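Local coordinates for 3-keto-5-aminohexanoate cleavage enzyme (Ralstonia eutropha, PDB 3C6C), which probably acts as a metal-dependent beta-keto acid cleavage enzyme of TIM-barrel fold, possibly acting on 3-keto-5-aminohexanoate, at residues Q49-C54 and V88-S93; F195-I200 and L234-A239; N271-L274 and V278-T281; E226-Q231 and M251-Q256. All blocks are in the same frame, centred on the assembly; numbering follows the deposited sequence. Where two conformers were deposited one is given.

Interaction 1: residues Q49-C54 and V88-S93; sequences QIADAC and VDRVRS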
loop_
_atom_site.group_PDB
_atom_site.type_symbol
_atom_site.label_atom_id
_atom_site.label_comp_id
_atom_site.label_asym_id
_atom_site.label_seq_id
_atom_site.Cartn_x
_atom_site.Cartn_y
_atom_site.Cartn_z
ATOM N N GLN A 49 -10.773 -39.496 -17.127
ATOM C CA GLN A 49 -11.507 -38.211 -17.163
ATOM C C GLN A 49 -10.571 -37.063 -16.793
ATOM O O GLN A 49 -10.624 -35.945 -17.350
ATOM C CB GLN A 49 -12.713 -38.227 -16.228
ATOM C CG GLN A 49 -13.853 -39.095 -16.741
ATOM C CD GLN A 49 -14.839 -39.469 -15.681
ATOM O OE1 GLN A 49 -14.590 -39.296 -14.492
ATOM N NE2 GLN A 49 -15.968 -40.040 -16.102
ATOM N N ILE A 50 -9.700 -37.354 -15.849
ATOM C CA ILE A 50 -8.752 -36.336 -15.337
ATOM C C ILE A 50 -7.707 -36.010 -16.405
ATOM O O ILE A 50 -7.411 -34.863 -16.655
ATOM C CB ILE A 50 -8.101 -36.791 -14.001
ATOM C CG1 ILE A 50 -9.167 -36.834 -12.905
ATOM C CG2 ILE A 50 -6.957 -35.880 -13.594
ATOM C CD1 ILE A 50 -8.769 -37.496 -11.611
ATOM N N ALA A 51 -7.200 -37.043 -17.070
ATOM C CA ALA A 51 -6.285 -36.864 -18.200
ATOM C C ALA A 51 -6.993 -36.107 -19.310
ATOM O O ALA A 51 -6.434 -35.185 -19.902
ATOM C CB ALA A 51 -5.717 -38.234 -18.730
ATOM N N ASP A 52 -8.224 -36.508 -19.602
ATOM C CA ASP A 52 -9.000 -35.864 -20.673
ATOM C C ASP A 52 -9.114 -34.358 -20.383
ATOM O O ASP A 52 -9.016 -33.521 -21.278
ATOM C CB ASP A 52 -10.429 -36.456 -20.795
ATOM C CG ASP A 52 -10.461 -37.813 -21.521
ATOM O OD1 ASP A 52 -9.422 -38.247 -22.060
ATOM O OD2 ASP A 52 -11.553 -38.440 -21.520
ATOM N N ALA A 53 -9.273 -34.033 -19.106
ATOM C CA ALA A 53 -9.458 -32.635 -18.656
ATOM C C ALA A 53 -8.153 -31.859 -18.842
ATOM O O ALA A 53 -8.162 -30.689 -19.197
ATOM C CB ALA A 53 -9.938 -32.580 -17.183
ATOM N N CYS A 54 -7.022 -32.526 -18.611
ATOM C CA CYS A 54 -5.704 -31.898 -18.831
ATOM C C CYS A 54 -5.520 -31.558 -20.292
ATOM O O CYS A 54 -5.001 -30.507 -20.644
ATOM C CB CYS A 54 -4.540 -32.805 -18.363
ATOM S SG CYS A 54 -4.504 -33.131 -16.587
ATOM N N VAL A 88 -0.800 -39.656 -15.674
ATOM C CA VAL A 88 0.395 -39.110 -16.336
ATOM C C VAL A 88 0.686 -39.883 -17.624
ATOM O O VAL A 88 1.056 -39.310 -18.654
ATOM C CB VAL A 88 1.616 -39.101 -15.385
ATOM C CG1 VAL A 88 2.912 -38.918 -16.146
ATOM C CG2 VAL A 88 1.439 -38.000 -14.314
ATOM N N ASP A 89 0.464 -41.198 -17.550
ATOM C CA ASP A 89 0.660 -42.070 -18.719
ATOM C C ASP A 89 -0.314 -41.688 -19.837
ATOM O O ASP A 89 0.058 -41.625 -21.007
ATOM C CB ASP A 89 0.536 -43.556 -18.372
ATOM C CG ASP A 89 1.728 -44.083 -17.567
ATOM O OD1 ASP A 89 2.750 -43.360 -17.445
ATOM O OD2 ASP A 89 1.631 -45.234 -17.056
ATOM N N ARG A 90 -1.554 -41.423 -19.452
ATOM C CA ARG A 90 -2.592 -40.986 -20.404
ATOM C C ARG A 90 -2.281 -39.638 -21.045
ATOM O O ARG A 90 -2.413 -39.477 -22.249
ATOM C CB ARG A 90 -4.008 -40.973 -19.795
ATOM C CG ARG A 90 -4.555 -42.359 -19.472
ATOM C CD ARG A 90 -5.955 -42.261 -18.948
ATOM N NE ARG A 90 -6.478 -43.561 -18.592
ATOM C CZ ARG A 90 -7.114 -44.354 -19.456
ATOM N NH1 ARG A 90 -7.286 -43.963 -20.704
ATOM N NH2 ARG A 90 -7.585 -45.520 -19.076
ATOM N N VAL A 91 -1.881 -38.665 -20.246
ATOM C CA VAL A 91 -1.654 -37.307 -20.786
ATOM C C VAL A 91 -0.450 -37.370 -21.730
ATOM O O VAL A 91 -0.455 -36.848 -22.839
ATOM C CB VAL A 91 -1.434 -36.242 -19.685
ATOM C CG1 VAL A 91 -1.041 -34.883 -20.335
ATOM C CG2 VAL A 91 -2.682 -36.119 -18.790
ATOM N N ARG A 92 0.566 -38.071 -21.279
ATOM C CA ARG A 92 1.830 -38.156 -22.018
ATOM C C ARG A 92 1.689 -38.893 -23.343
ATOM O O ARG A 92 2.521 -38.714 -24.229
ATOM C CB ARG A 92 2.954 -38.798 -21.185
ATOM C CG ARG A 92 3.522 -37.840 -20.173
ATOM C CD ARG A 92 4.470 -38.502 -19.197
ATOM N NE ARG A 92 5.084 -37.535 -18.300
ATOM C CZ ARG A 92 5.642 -37.857 -17.135
ATOM N NH1 ARG A 92 5.634 -39.112 -16.730
ATOM N NH2 ARG A 92 6.190 -36.931 -16.376
ATOM N N SER A 93 0.650 -39.702 -23.461
ATOM C CA SER A 93 0.429 -40.510 -24.665
ATOM C C SER A 93 -0.741 -39.965 -25.479
ATOM O O SER A 93 -1.216 -40.578 -26.428
ATOM C CB SER A 93 0.255 -41.984 -24.325
ATOM O OG SER A 93 -0.888 -42.239 -23.556
#

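Interaction 2: residues F195-I200 and L234-A239; sequences FGKQLI and LIPANA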
loop_
_atom_site.group_PDB
_atom_site.type_symbol
_atom_site.label_atom_id
_atom_site.label_comp_id
_atom_site.label_asym_id
_atom_site.label_seq_id
_atom_site.Cartn_x
_atom_site.Cartn_y
_atom_site.Cartn_z
ATOM N N PHE A 195 9.367 -18.344 5.017
ATOM C CA PHE A 195 9.940 -19.691 5.165
ATOM C C PHE A 195 10.418 -20.201 3.793
ATOM O O PHE A 195 11.443 -20.868 3.679
ATOM C CB PHE A 195 9.002 -20.696 5.826
ATOM C CG PHE A 195 9.639 -22.048 5.980
ATOM C CD1 PHE A 195 10.781 -22.177 6.773
ATOM C CD2 PHE A 195 9.200 -23.137 5.267
ATOM C CE1 PHE A 195 11.427 -23.402 6.900
ATOM C CE2 PHE A 195 9.839 -24.365 5.390
ATOM C CZ PHE A 195 10.966 -24.485 6.209
ATOM N N GLY A 196 9.653 -19.892 2.748
ATOM C CA GLY A 196 10.064 -20.232 1.371
ATOM C C GLY A 196 11.434 -19.628 1.072
ATOM O O GLY A 196 12.307 -20.254 0.470
ATOM N N LYS A 197 11.613 -18.394 1.508
ATOM C CA LYS A 197 12.874 -17.668 1.294
ATOM C C LYS A 197 14.001 -18.325 2.081
ATOM O O LYS A 197 15.152 -18.377 1.640
ATOM C CB LYS A 197 12.737 -16.188 1.621
ATOM C CG LYS A 197 11.908 -15.501 0.556
ATOM C CD LYS A 197 12.097 -14.013 0.506
ATOM C CE LYS A 197 11.574 -13.347 1.722
ATOM N NZ LYS A 197 11.492 -11.823 1.504
ATOM N N GLN A 198 13.638 -18.894 3.216
ATOM C CA GLN A 198 14.613 -19.630 4.072
ATOM C C GLN A 198 15.074 -20.913 3.382
ATOM O O GLN A 198 16.248 -21.274 3.419
ATOM C CB GLN A 198 14.024 -19.985 5.438
ATOM C CG GLN A 198 15.009 -20.723 6.330
ATOM C CD GLN A 198 16.160 -19.854 6.783
ATOM O OE1 GLN A 198 16.035 -18.638 6.867
ATOM N NE2 GLN A 198 17.295 -20.483 7.109
ATOM N N LEU A 199 14.129 -21.595 2.751
ATOM C CA LEU A 199 14.443 -22.802 1.971
ATOM C C LEU A 199 15.466 -22.467 0.884
ATOM O O LEU A 199 16.413 -23.217 0.636
ATOM C CB LEU A 199 13.171 -23.412 1.353
ATOM C CG LEU A 199 12.216 -24.084 2.335
ATOM C CD1 LEU A 199 10.875 -24.491 1.676
ATOM C CD2 LEU A 199 12.892 -25.302 2.952
ATOM N N ILE A 200 15.302 -21.293 0.296
ATOM C CA ILE A 200 16.137 -20.859 -0.831
ATOM C C ILE A 200 17.528 -20.606 -0.263
ATOM O O ILE A 200 18.548 -21.034 -0.810
ATOM C CB ILE A 200 15.622 -19.550 -1.504
ATOM C CG1 ILE A 200 14.341 -19.821 -2.304
ATOM C CG2 ILE A 200 16.681 -18.977 -2.430
ATOM C CD1 ILE A 200 13.552 -18.562 -2.746
ATOM N N LEU A 234 7.115 -9.276 -0.954
ATOM C CA LEU A 234 7.957 -10.149 -0.097
ATOM C C LEU A 234 8.641 -11.250 -0.883
ATOM O O LEU A 234 9.568 -11.908 -0.406
ATOM C CB LEU A 234 7.131 -10.817 0.993
ATOM C CG LEU A 234 6.465 -9.891 2.018
ATOM C CD1 LEU A 234 5.573 -10.718 2.984
ATOM C CD2 LEU A 234 7.500 -9.087 2.786
ATOM N N ILE A 235 8.149 -11.469 -2.087
ATOM C CA ILE A 235 8.674 -12.557 -2.951
ATOM C C ILE A 235 10.002 -12.148 -3.615
ATOM O O ILE A 235 10.151 -11.014 -4.094
ATOM C CB ILE A 235 7.606 -13.049 -3.953
ATOM C CG1 ILE A 235 6.537 -13.813 -3.172
ATOM C CG2 ILE A 235 8.234 -13.994 -4.988
ATOM C CD1 ILE A 235 5.316 -14.151 -3.954
ATOM N N PRO A 236 10.993 -13.053 -3.628
ATOM C CA PRO A 236 12.270 -12.668 -4.263
ATOM C C PRO A 236 12.153 -12.221 -5.708
ATOM O O PRO A 236 11.359 -12.727 -6.477
ATOM C CB PRO A 236 13.138 -13.944 -4.142
ATOM C CG PRO A 236 12.494 -14.768 -3.122
ATOM C CD PRO A 236 11.033 -14.432 -3.118
ATOM N N ALA A 237 12.975 -11.243 -6.054
ATOM C CA ALA A 237 12.917 -10.641 -7.387
ATOM C C ALA A 237 13.162 -11.632 -8.525
ATOM O O ALA A 237 12.644 -11.471 -9.629
ATOM C CB ALA A 237 13.870 -9.474 -7.495
ATOM N N ASN A 238 13.923 -12.665 -8.241
ATOM C CA ASN A 238 14.316 -13.645 -9.273
ATOM C C ASN A 238 13.328 -14.801 -9.417
ATOM O O ASN A 238 13.519 -15.745 -10.197
ATOM C CB ASN A 238 15.715 -14.213 -8.990
ATOM C CG ASN A 238 15.745 -15.176 -7.815
ATOM O OD1 ASN A 238 15.065 -14.976 -6.819
ATOM N ND2 ASN A 238 16.550 -16.232 -7.930
ATOM N N ALA A 239 12.276 -14.725 -8.634
ATOM C CA ALA A 239 11.298 -15.801 -8.579
ATOM C C ALA A 239 10.144 -15.518 -9.509
ATOM O O ALA A 239 9.844 -14.375 -9.833
ATOM C CB ALA A 239 10.801 -15.989 -7.149
#

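Interaction 3: residues N271-L274 and V278-T281; sequences NLYL and VFAT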
loop_
_atom_site.group_PDB
_atom_site.type_symbol
_atom_site.label_atom_id
_atom_site.label_comp_id
_atom_site.label_asym_id
_atom_site.label_seq_id
_atom_site.Cartn_x
_atom_site.Cartn_y
_atom_site.Cartn_z
ATOM N N ASN A 271 -13.176 -23.697 -8.611
ATOM C CA ASN A 271 -14.449 -23.102 -8.970
ATOM C C ASN A 271 -15.190 -23.976 -9.948
ATOM O O ASN A 271 -14.641 -24.333 -10.978
ATOM C CB ASN A 271 -14.205 -21.735 -9.633
ATOM C CG ASN A 271 -15.453 -21.184 -10.290
ATOM O OD1 ASN A 271 -16.539 -21.185 -9.692
ATOM N ND2 ASN A 271 -15.305 -20.702 -11.499
ATOM N N LEU A 272 -16.440 -24.316 -9.624
ATOM C CA LEU A 272 -17.248 -25.157 -10.512
ATOM C C LEU A 272 -18.058 -24.420 -11.590
ATOM O O LEU A 272 -18.594 -25.042 -12.513
ATOM C CB LEU A 272 -18.215 -26.008 -9.678
ATOM C CG LEU A 272 -17.602 -26.988 -8.667
ATOM C CD1 LEU A 272 -18.745 -27.846 -8.080
ATOM C CD2 LEU A 272 -16.531 -27.878 -9.265
ATOM N N TYR A 273 -18.157 -23.100 -11.461
ATOM C CA TYR A 273 -19.148 -22.313 -12.211
ATOM C C TYR A 273 -18.599 -21.335 -13.241
ATOM O O TYR A 273 -17.682 -20.558 -12.982
ATOM C CB TYR A 273 -20.052 -21.541 -11.239
ATOM C CG TYR A 273 -20.827 -22.435 -10.315
ATOM C CD1 TYR A 273 -22.021 -23.007 -10.722
ATOM C CD2 TYR A 273 -20.354 -22.721 -9.045
ATOM C CE1 TYR A 273 -22.734 -23.838 -9.865
ATOM C CE2 TYR A 273 -21.055 -23.542 -8.192
ATOM C CZ TYR A 273 -22.240 -24.083 -8.602
ATOM O OH TYR A 273 -22.906 -24.918 -7.721
ATOM N N LEU A 274 -19.238 -21.369 -14.408
ATOM C CA LEU A 274 -18.871 -20.468 -15.504
ATOM C C LEU A 274 -19.516 -19.139 -15.170
ATOM O O LEU A 274 -18.936 -18.070 -15.324
ATOM C CB LEU A 274 -19.348 -21.017 -16.847
ATOM C CG LEU A 274 -18.859 -20.253 -18.072
ATOM C CD1 LEU A 274 -17.338 -20.316 -18.192
ATOM C CD2 LEU A 274 -19.565 -20.788 -19.333
ATOM N N VAL A 278 -24.490 -21.869 -13.470
ATOM C CA VAL A 278 -24.076 -22.608 -14.686
ATOM C C VAL A 278 -22.716 -23.251 -14.489
ATOM O O VAL A 278 -21.759 -22.548 -14.289
ATOM C CB VAL A 278 -23.948 -21.670 -15.914
ATOM C CG1 VAL A 278 -23.531 -22.433 -17.153
ATOM C CG2 VAL A 278 -25.266 -20.917 -16.157
ATOM N N PHE A 279 -22.658 -24.580 -14.553
ATOM C CA PHE A 279 -21.392 -25.293 -14.404
ATOM C C PHE A 279 -20.470 -25.096 -15.625
ATOM O O PHE A 279 -20.920 -25.013 -16.767
ATOM C CB PHE A 279 -21.613 -26.796 -14.183
ATOM C CG PHE A 279 -22.255 -27.123 -12.866
ATOM C CD1 PHE A 279 -21.642 -26.773 -11.676
ATOM C CD2 PHE A 279 -23.494 -27.746 -12.813
ATOM C CE1 PHE A 279 -22.210 -27.094 -10.463
ATOM C CE2 PHE A 279 -24.077 -28.041 -11.587
ATOM C CZ PHE A 279 -23.437 -27.724 -10.424
ATOM N N ALA A 280 -19.187 -25.022 -15.314
ATOM C CA ALA A 280 -18.093 -24.897 -16.300
ATOM C C ALA A 280 -17.391 -26.215 -16.592
ATOM O O ALA A 280 -17.345 -27.137 -15.771
ATOM C CB ALA A 280 -17.037 -23.882 -15.807
ATOM N N THR A 281 -16.809 -26.275 -17.781
ATOM C CA THR A 281 -15.705 -27.198 -18.033
ATOM C C THR A 281 -14.362 -26.487 -17.780
ATOM O O THR A 281 -14.261 -25.261 -17.796
ATOM C CB THR A 281 -15.699 -27.732 -19.493
ATOM O OG1 THR A 281 -15.284 -26.676 -20.385
ATOM C CG2 THR A 281 -17.106 -28.347 -19.918
#

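Interaction 4: residues E226-Q231 and M251-Q256; sequences ETMIYQ and MPMMAQ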
loop_
_atom_site.group_PDB
_atom_site.type_symbol
_atom_site.label_atom_id
_atom_site.label_comp_id
_atom_site.label_asym_id
_atom_site.label_seq_id
_atom_site.Cartn_x
_atom_site.Cartn_y
_atom_site.Cartn_z
ATOM N N GLU A 226 -4.996 -5.749 -2.270
ATOM C CA GLU A 226 -4.084 -5.275 -1.247
ATOM C C GLU A 226 -3.232 -6.427 -0.740
ATOM O O GLU A 226 -2.025 -6.279 -0.494
ATOM C CB GLU A 226 -4.846 -4.583 -0.103
ATOM C CG GLU A 226 -5.420 -3.242 -0.503
ATOM C CD GLU A 226 -6.880 -3.300 -1.005
ATOM O OE1 GLU A 226 -7.389 -4.351 -1.517
ATOM O OE2 GLU A 226 -7.554 -2.251 -0.894
ATOM N N THR A 227 -3.862 -7.589 -0.609
ATOM C CA THR A 227 -3.173 -8.768 -0.126
ATOM C C THR A 227 -2.119 -9.171 -1.135
ATOM O O THR A 227 -0.979 -9.450 -0.786
ATOM C CB THR A 227 -4.131 -9.956 0.130
ATOM O OG1 THR A 227 -5.074 -9.592 1.140
ATOM C CG2 THR A 227 -3.356 -11.205 0.568
HETATM N N MSE A 228 -2.532 -9.172 -2.393
HETATM C CA MSE A 228 -1.660 -9.610 -3.481
HETATM C C MSE A 228 -0.435 -8.707 -3.620
HETATM O O MSE A 228 0.690 -9.186 -3.739
HETATM C CB MSE A 228 -2.418 -9.685 -4.825
HETATM C CG MSE A 228 -1.648 -10.541 -5.823
HETATM SE SE MSE A 228 -2.504 -10.689 -7.519
HETATM C CE MSE A 228 -4.117 -11.537 -6.991
ATOM N N ILE A 229 -0.642 -7.396 -3.529
ATOM C CA ILE A 229 0.465 -6.415 -3.661
ATOM C C ILE A 229 1.470 -6.574 -2.517
ATOM O O ILE A 229 2.694 -6.589 -2.702
ATOM C CB ILE A 229 -0.052 -4.942 -3.678
ATOM C CG1 ILE A 229 -0.748 -4.656 -5.006
ATOM C CG2 ILE A 229 1.108 -3.944 -3.461
ATOM C CD1 ILE A 229 -1.496 -3.328 -5.051
ATOM N N TYR A 230 0.900 -6.696 -1.330
ATOM C CA TYR A 230 1.698 -6.799 -0.088
ATOM C C TYR A 230 2.575 -8.048 -0.110
ATOM O O TYR A 230 3.798 -7.991 0.106
ATOM C CB TYR A 230 0.808 -6.784 1.162
ATOM C CG TYR A 230 1.521 -7.302 2.383
ATOM C CD1 TYR A 230 2.556 -6.577 2.965
ATOM C CD2 TYR A 230 1.179 -8.517 2.948
ATOM C CE1 TYR A 230 3.234 -7.062 4.093
ATOM C CE2 TYR A 230 1.821 -9.003 4.053
ATOM C CZ TYR A 230 2.858 -8.275 4.631
ATOM O OH TYR A 230 3.489 -8.765 5.727
ATOM N N GLN A 231 1.945 -9.174 -0.430
ATOM C CA GLN A 231 2.646 -10.441 -0.449
ATOM C C GLN A 231 3.638 -10.488 -1.614
ATOM O O GLN A 231 4.718 -11.055 -1.502
ATOM C CB GLN A 231 1.707 -11.647 -0.382
ATOM C CG GLN A 231 1.042 -11.763 0.963
ATOM C CD GLN A 231 0.269 -13.042 1.251
ATOM O OE1 GLN A 231 0.091 -13.398 2.418
ATOM N NE2 GLN A 231 -0.234 -13.713 0.214
HETATM N N MSE A 251 -11.879 -15.538 -11.256
HETATM C CA MSE A 251 -11.568 -14.650 -12.410
HETATM C C MSE A 251 -10.950 -13.296 -11.977
HETATM O O MSE A 251 -9.954 -12.871 -12.564
HETATM C CB MSE A 251 -12.760 -14.488 -13.359
HETATM C CG MSE A 251 -13.079 -15.766 -14.122
HETATM SE SE MSE A 251 -11.644 -16.513 -15.221
HETATM C CE MSE A 251 -12.267 -18.322 -15.425
ATOM N N PRO A 252 -11.518 -12.623 -10.955
ATOM C CA PRO A 252 -10.888 -11.403 -10.429
ATOM C C PRO A 252 -9.430 -11.602 -10.016
ATOM O O PRO A 252 -8.562 -10.784 -10.345
ATOM C CB PRO A 252 -11.785 -11.051 -9.223
ATOM C CG PRO A 252 -13.121 -11.558 -9.660
ATOM C CD PRO A 252 -12.792 -12.891 -10.269
HETATM N N MSE A 253 -9.134 -12.689 -9.315
HETATM C CA MSE A 253 -7.755 -12.878 -8.859
HETATM C C MSE A 253 -6.812 -13.202 -10.012
HETATM O O MSE A 253 -5.651 -12.804 -10.018
HETATM C CB MSE A 253 -7.644 -13.910 -7.746
HETATM C CG MSE A 253 -8.203 -13.425 -6.389
HETATM SE SE MSE A 253 -7.572 -11.736 -5.653
HETATM C CE MSE A 253 -8.721 -10.535 -6.353
HETATM N N MSE A 254 -7.328 -13.904 -11.008
HETATM C CA MSE A 254 -6.561 -14.179 -12.232
HETATM C C MSE A 254 -6.157 -12.870 -12.927
HETATM O O MSE A 254 -4.983 -12.644 -13.264
HETATM C CB MSE A 254 -7.393 -15.067 -13.183
HETATM C CG MSE A 254 -6.753 -15.421 -14.555
HETATM SE SE MSE A 254 -6.986 -14.057 -15.882
HETATM C CE MSE A 254 -8.904 -13.866 -15.867
ATOM N N ALA A 255 -7.135 -11.994 -13.114
ATOM C CA ALA A 255 -6.873 -10.732 -13.822
ATOM C C ALA A 255 -5.896 -9.878 -13.006
ATOM O O ALA A 255 -4.977 -9.234 -13.538
ATOM C CB ALA A 255 -8.195 -9.946 -14.137
ATOM N N GLN A 256 -6.083 -9.906 -11.700
ATOM C CA GLN A 256 -5.288 -9.060 -10.784
ATOM C C GLN A 256 -3.840 -9.516 -10.768
ATOM O O GLN A 256 -2.911 -8.696 -10.827
ATOM C CB GLN A 256 -5.857 -9.061 -9.346
ATOM C CG GLN A 256 -5.107 -8.088 -8.452
ATOM C CD GLN A 256 -5.212 -6.685 -8.969
ATOM O OE1 GLN A 256 -6.193 -5.989 -8.672
ATOM N NE2 GLN A 256 -4.231 -6.255 -9.781
#

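Interaction 1: residues Q49-C54 and V88-S93
V91 has chi1 at 173°, which sets CG1 anti to the backbone N and leaves CG2 beside that N, the branch that faces A51 and C54. The contact joins two consecutive outer helices of the TIM barrel, 47-60 and 81-92, linked through barrel strand 64-70. Their short segments run roughly parallel, with axes 8.7 Å apart at closest approach and a crossing angle of -38°. The small side chain of A51 allows the approach: the CA atoms of A51 and V91 are only 5.3 Å apart, and A51 CB lies 3.7 Å from V91 CG2. One helical turn on, C54 CB meets the same methyl at 3.8 Å, so V91 CG2 fits into the notch formed by A51 and C54. On the solvent side the extended chain of R90 passes alongside A51, with its CD 4.0 Å from A51 CB, before the guanidinium group ends in a salt bridge from NE to E86. Inward, C54 packs on A65 and I67 of strand 64-70, while V91 reaches L100 of strand 99-103. No hydrogen bond crosses between the segments, and the closest approach is purely aliphatic, A51 CB against R90 CB at 3.4 Å.

Interaction 2: residues F195-I200 and L234-A239
K197 reaches across to the backbone of L234, its NZ donating to L234 O at 2.7 Å. The donor lies in the carbonyl plane on a lone pair, with a C=O...N angle of 142°. The chain of K197 does not run straight to this oxygen: its CG and CD pass over the proline ring, 3.8 Å and 3.7 Å from P236 CG, and the bend at chi3 (-67°) then turns CE and NZ to L234 O. The same ring corner is met from the next turn of the helix by I200, whose CD1 stands 4.0 Å from P236 CG. P236 is thus touched by two side chains of one helix face, while the ammonium end of K197 binds the carbonyl two residues before the proline. In the next shell, F211 of strand 210-214 packs against both I200 and P236, and L234 rests on P190 and I193 at the start of helix 190-201. P236 also opens a type I turn, closed by A239 N bonding to P236 O at 3.1 Å, which redirects the chain into strand 240-244. A barrel helix thus packs on the alpha-to-beta loop of the following beta-alpha unit, an arrangement that belongs to the TIM barrel.

Interaction 3: residues N271-L274 and V278-T281
Y273 and F279 form the one antiparallel bridge between these segments, in the loop between strand 264-266 and helix 282-295, whose N-cap is T281. The base of the Y273 side chain passes V278 O, and its outer ring and hydroxyl lie beside F279. CB is 3.6 Å from V278 O, and with CG beside the backbone N (chi1 -61°) that oxygen sits at the ring edge near its plane, close to CD1. CE1 then comes 3.4 Å from F279 CE1, CZ approaches the same atom, and the tip, OH, is still 3.6 Å from F279 CE1. The side chains leave the bridge diverging, yet their rings meet side by side, planes at 21° and centroids 4.9 Å apart, with little overlap. The F279 ring also meets that of H40.

The pair is a non-hydrogen-bonded one, flanked by A280 N to L272 O at 2.9 Å, almost straight at 176°, and by L274 N to V278 O at 2.8 Å. N271 makes an Asx turn in which OD1 accepts from Y273 N at 3.1 Å, while ND2 donates to Y273 O at 2.8 Å and also bonds Q250 OE1. L272 O therefore takes A280 N, F279 CA-H and the F279 ring edge, and V278 O takes L274 N, Y273 CA-H and the Y273 ring edge, so the polarity of these two oxygens is met within the contact.

Interaction 4: residues E226-Q231 and M251-Q256
Q256 OE1 is gripped by two groups, the hydroxyl of T225 and the NE2 of Q256 of a neighbouring subunit, while the aliphatic base of the same side chain receives M228 from across the contact. M228 leaves its helix with CG anti to the backbone N (chi1 -162°) and bends only at chi3, so that selenium and methyl both arrive at helix 250-260. Its SE lies 3.8 Å from Q256 CG and 3.7 Å from Q256 C. The methyl CE goes one turn further back, 3.6 Å from M253 O and 3.7 Å from M253 SE. Here the two selenomethionine chains slide past each other in opposite directions. Both selenium atoms are labels in place of sulfur. The three touching residues are buried, and no hydrogen bond crosses between the segments, so the interaction rests on van der Waals contacts, part of them against the backbone of M253 and Q256. M228 extends the packing to A257 and L260 of helix 250-260 and to L215 after strand 210-214. Helix 250-260 is thus bordered by helix 225-232 through M228 and by helix 282-295, where M254 packs on A289 and V292, as successive helices around the barrel.

From the N terminus, interaction 1 closes first, joining two early barrel helices around a loop of 33 residues that includes strand 64-70 with the nickel ligands H66 and H68. Interactions 2 and 4 come next and cross: 226-231 falls between the two segments of interaction 2, whereas 251-256 follows both, so helix 190-201, helix 225-232, the loop before strand 240-244 and helix 250-260 are tied in overlapping steps. Interaction 3 closes last, over only three residues, in the segment that follows the nickel ligand E269. Interactions 1 and 2 lie on opposite sides of the chain's centre, with centres about 32 Å apart, while interactions 3 and 4 approach within about 6 Å at their nearest atoms.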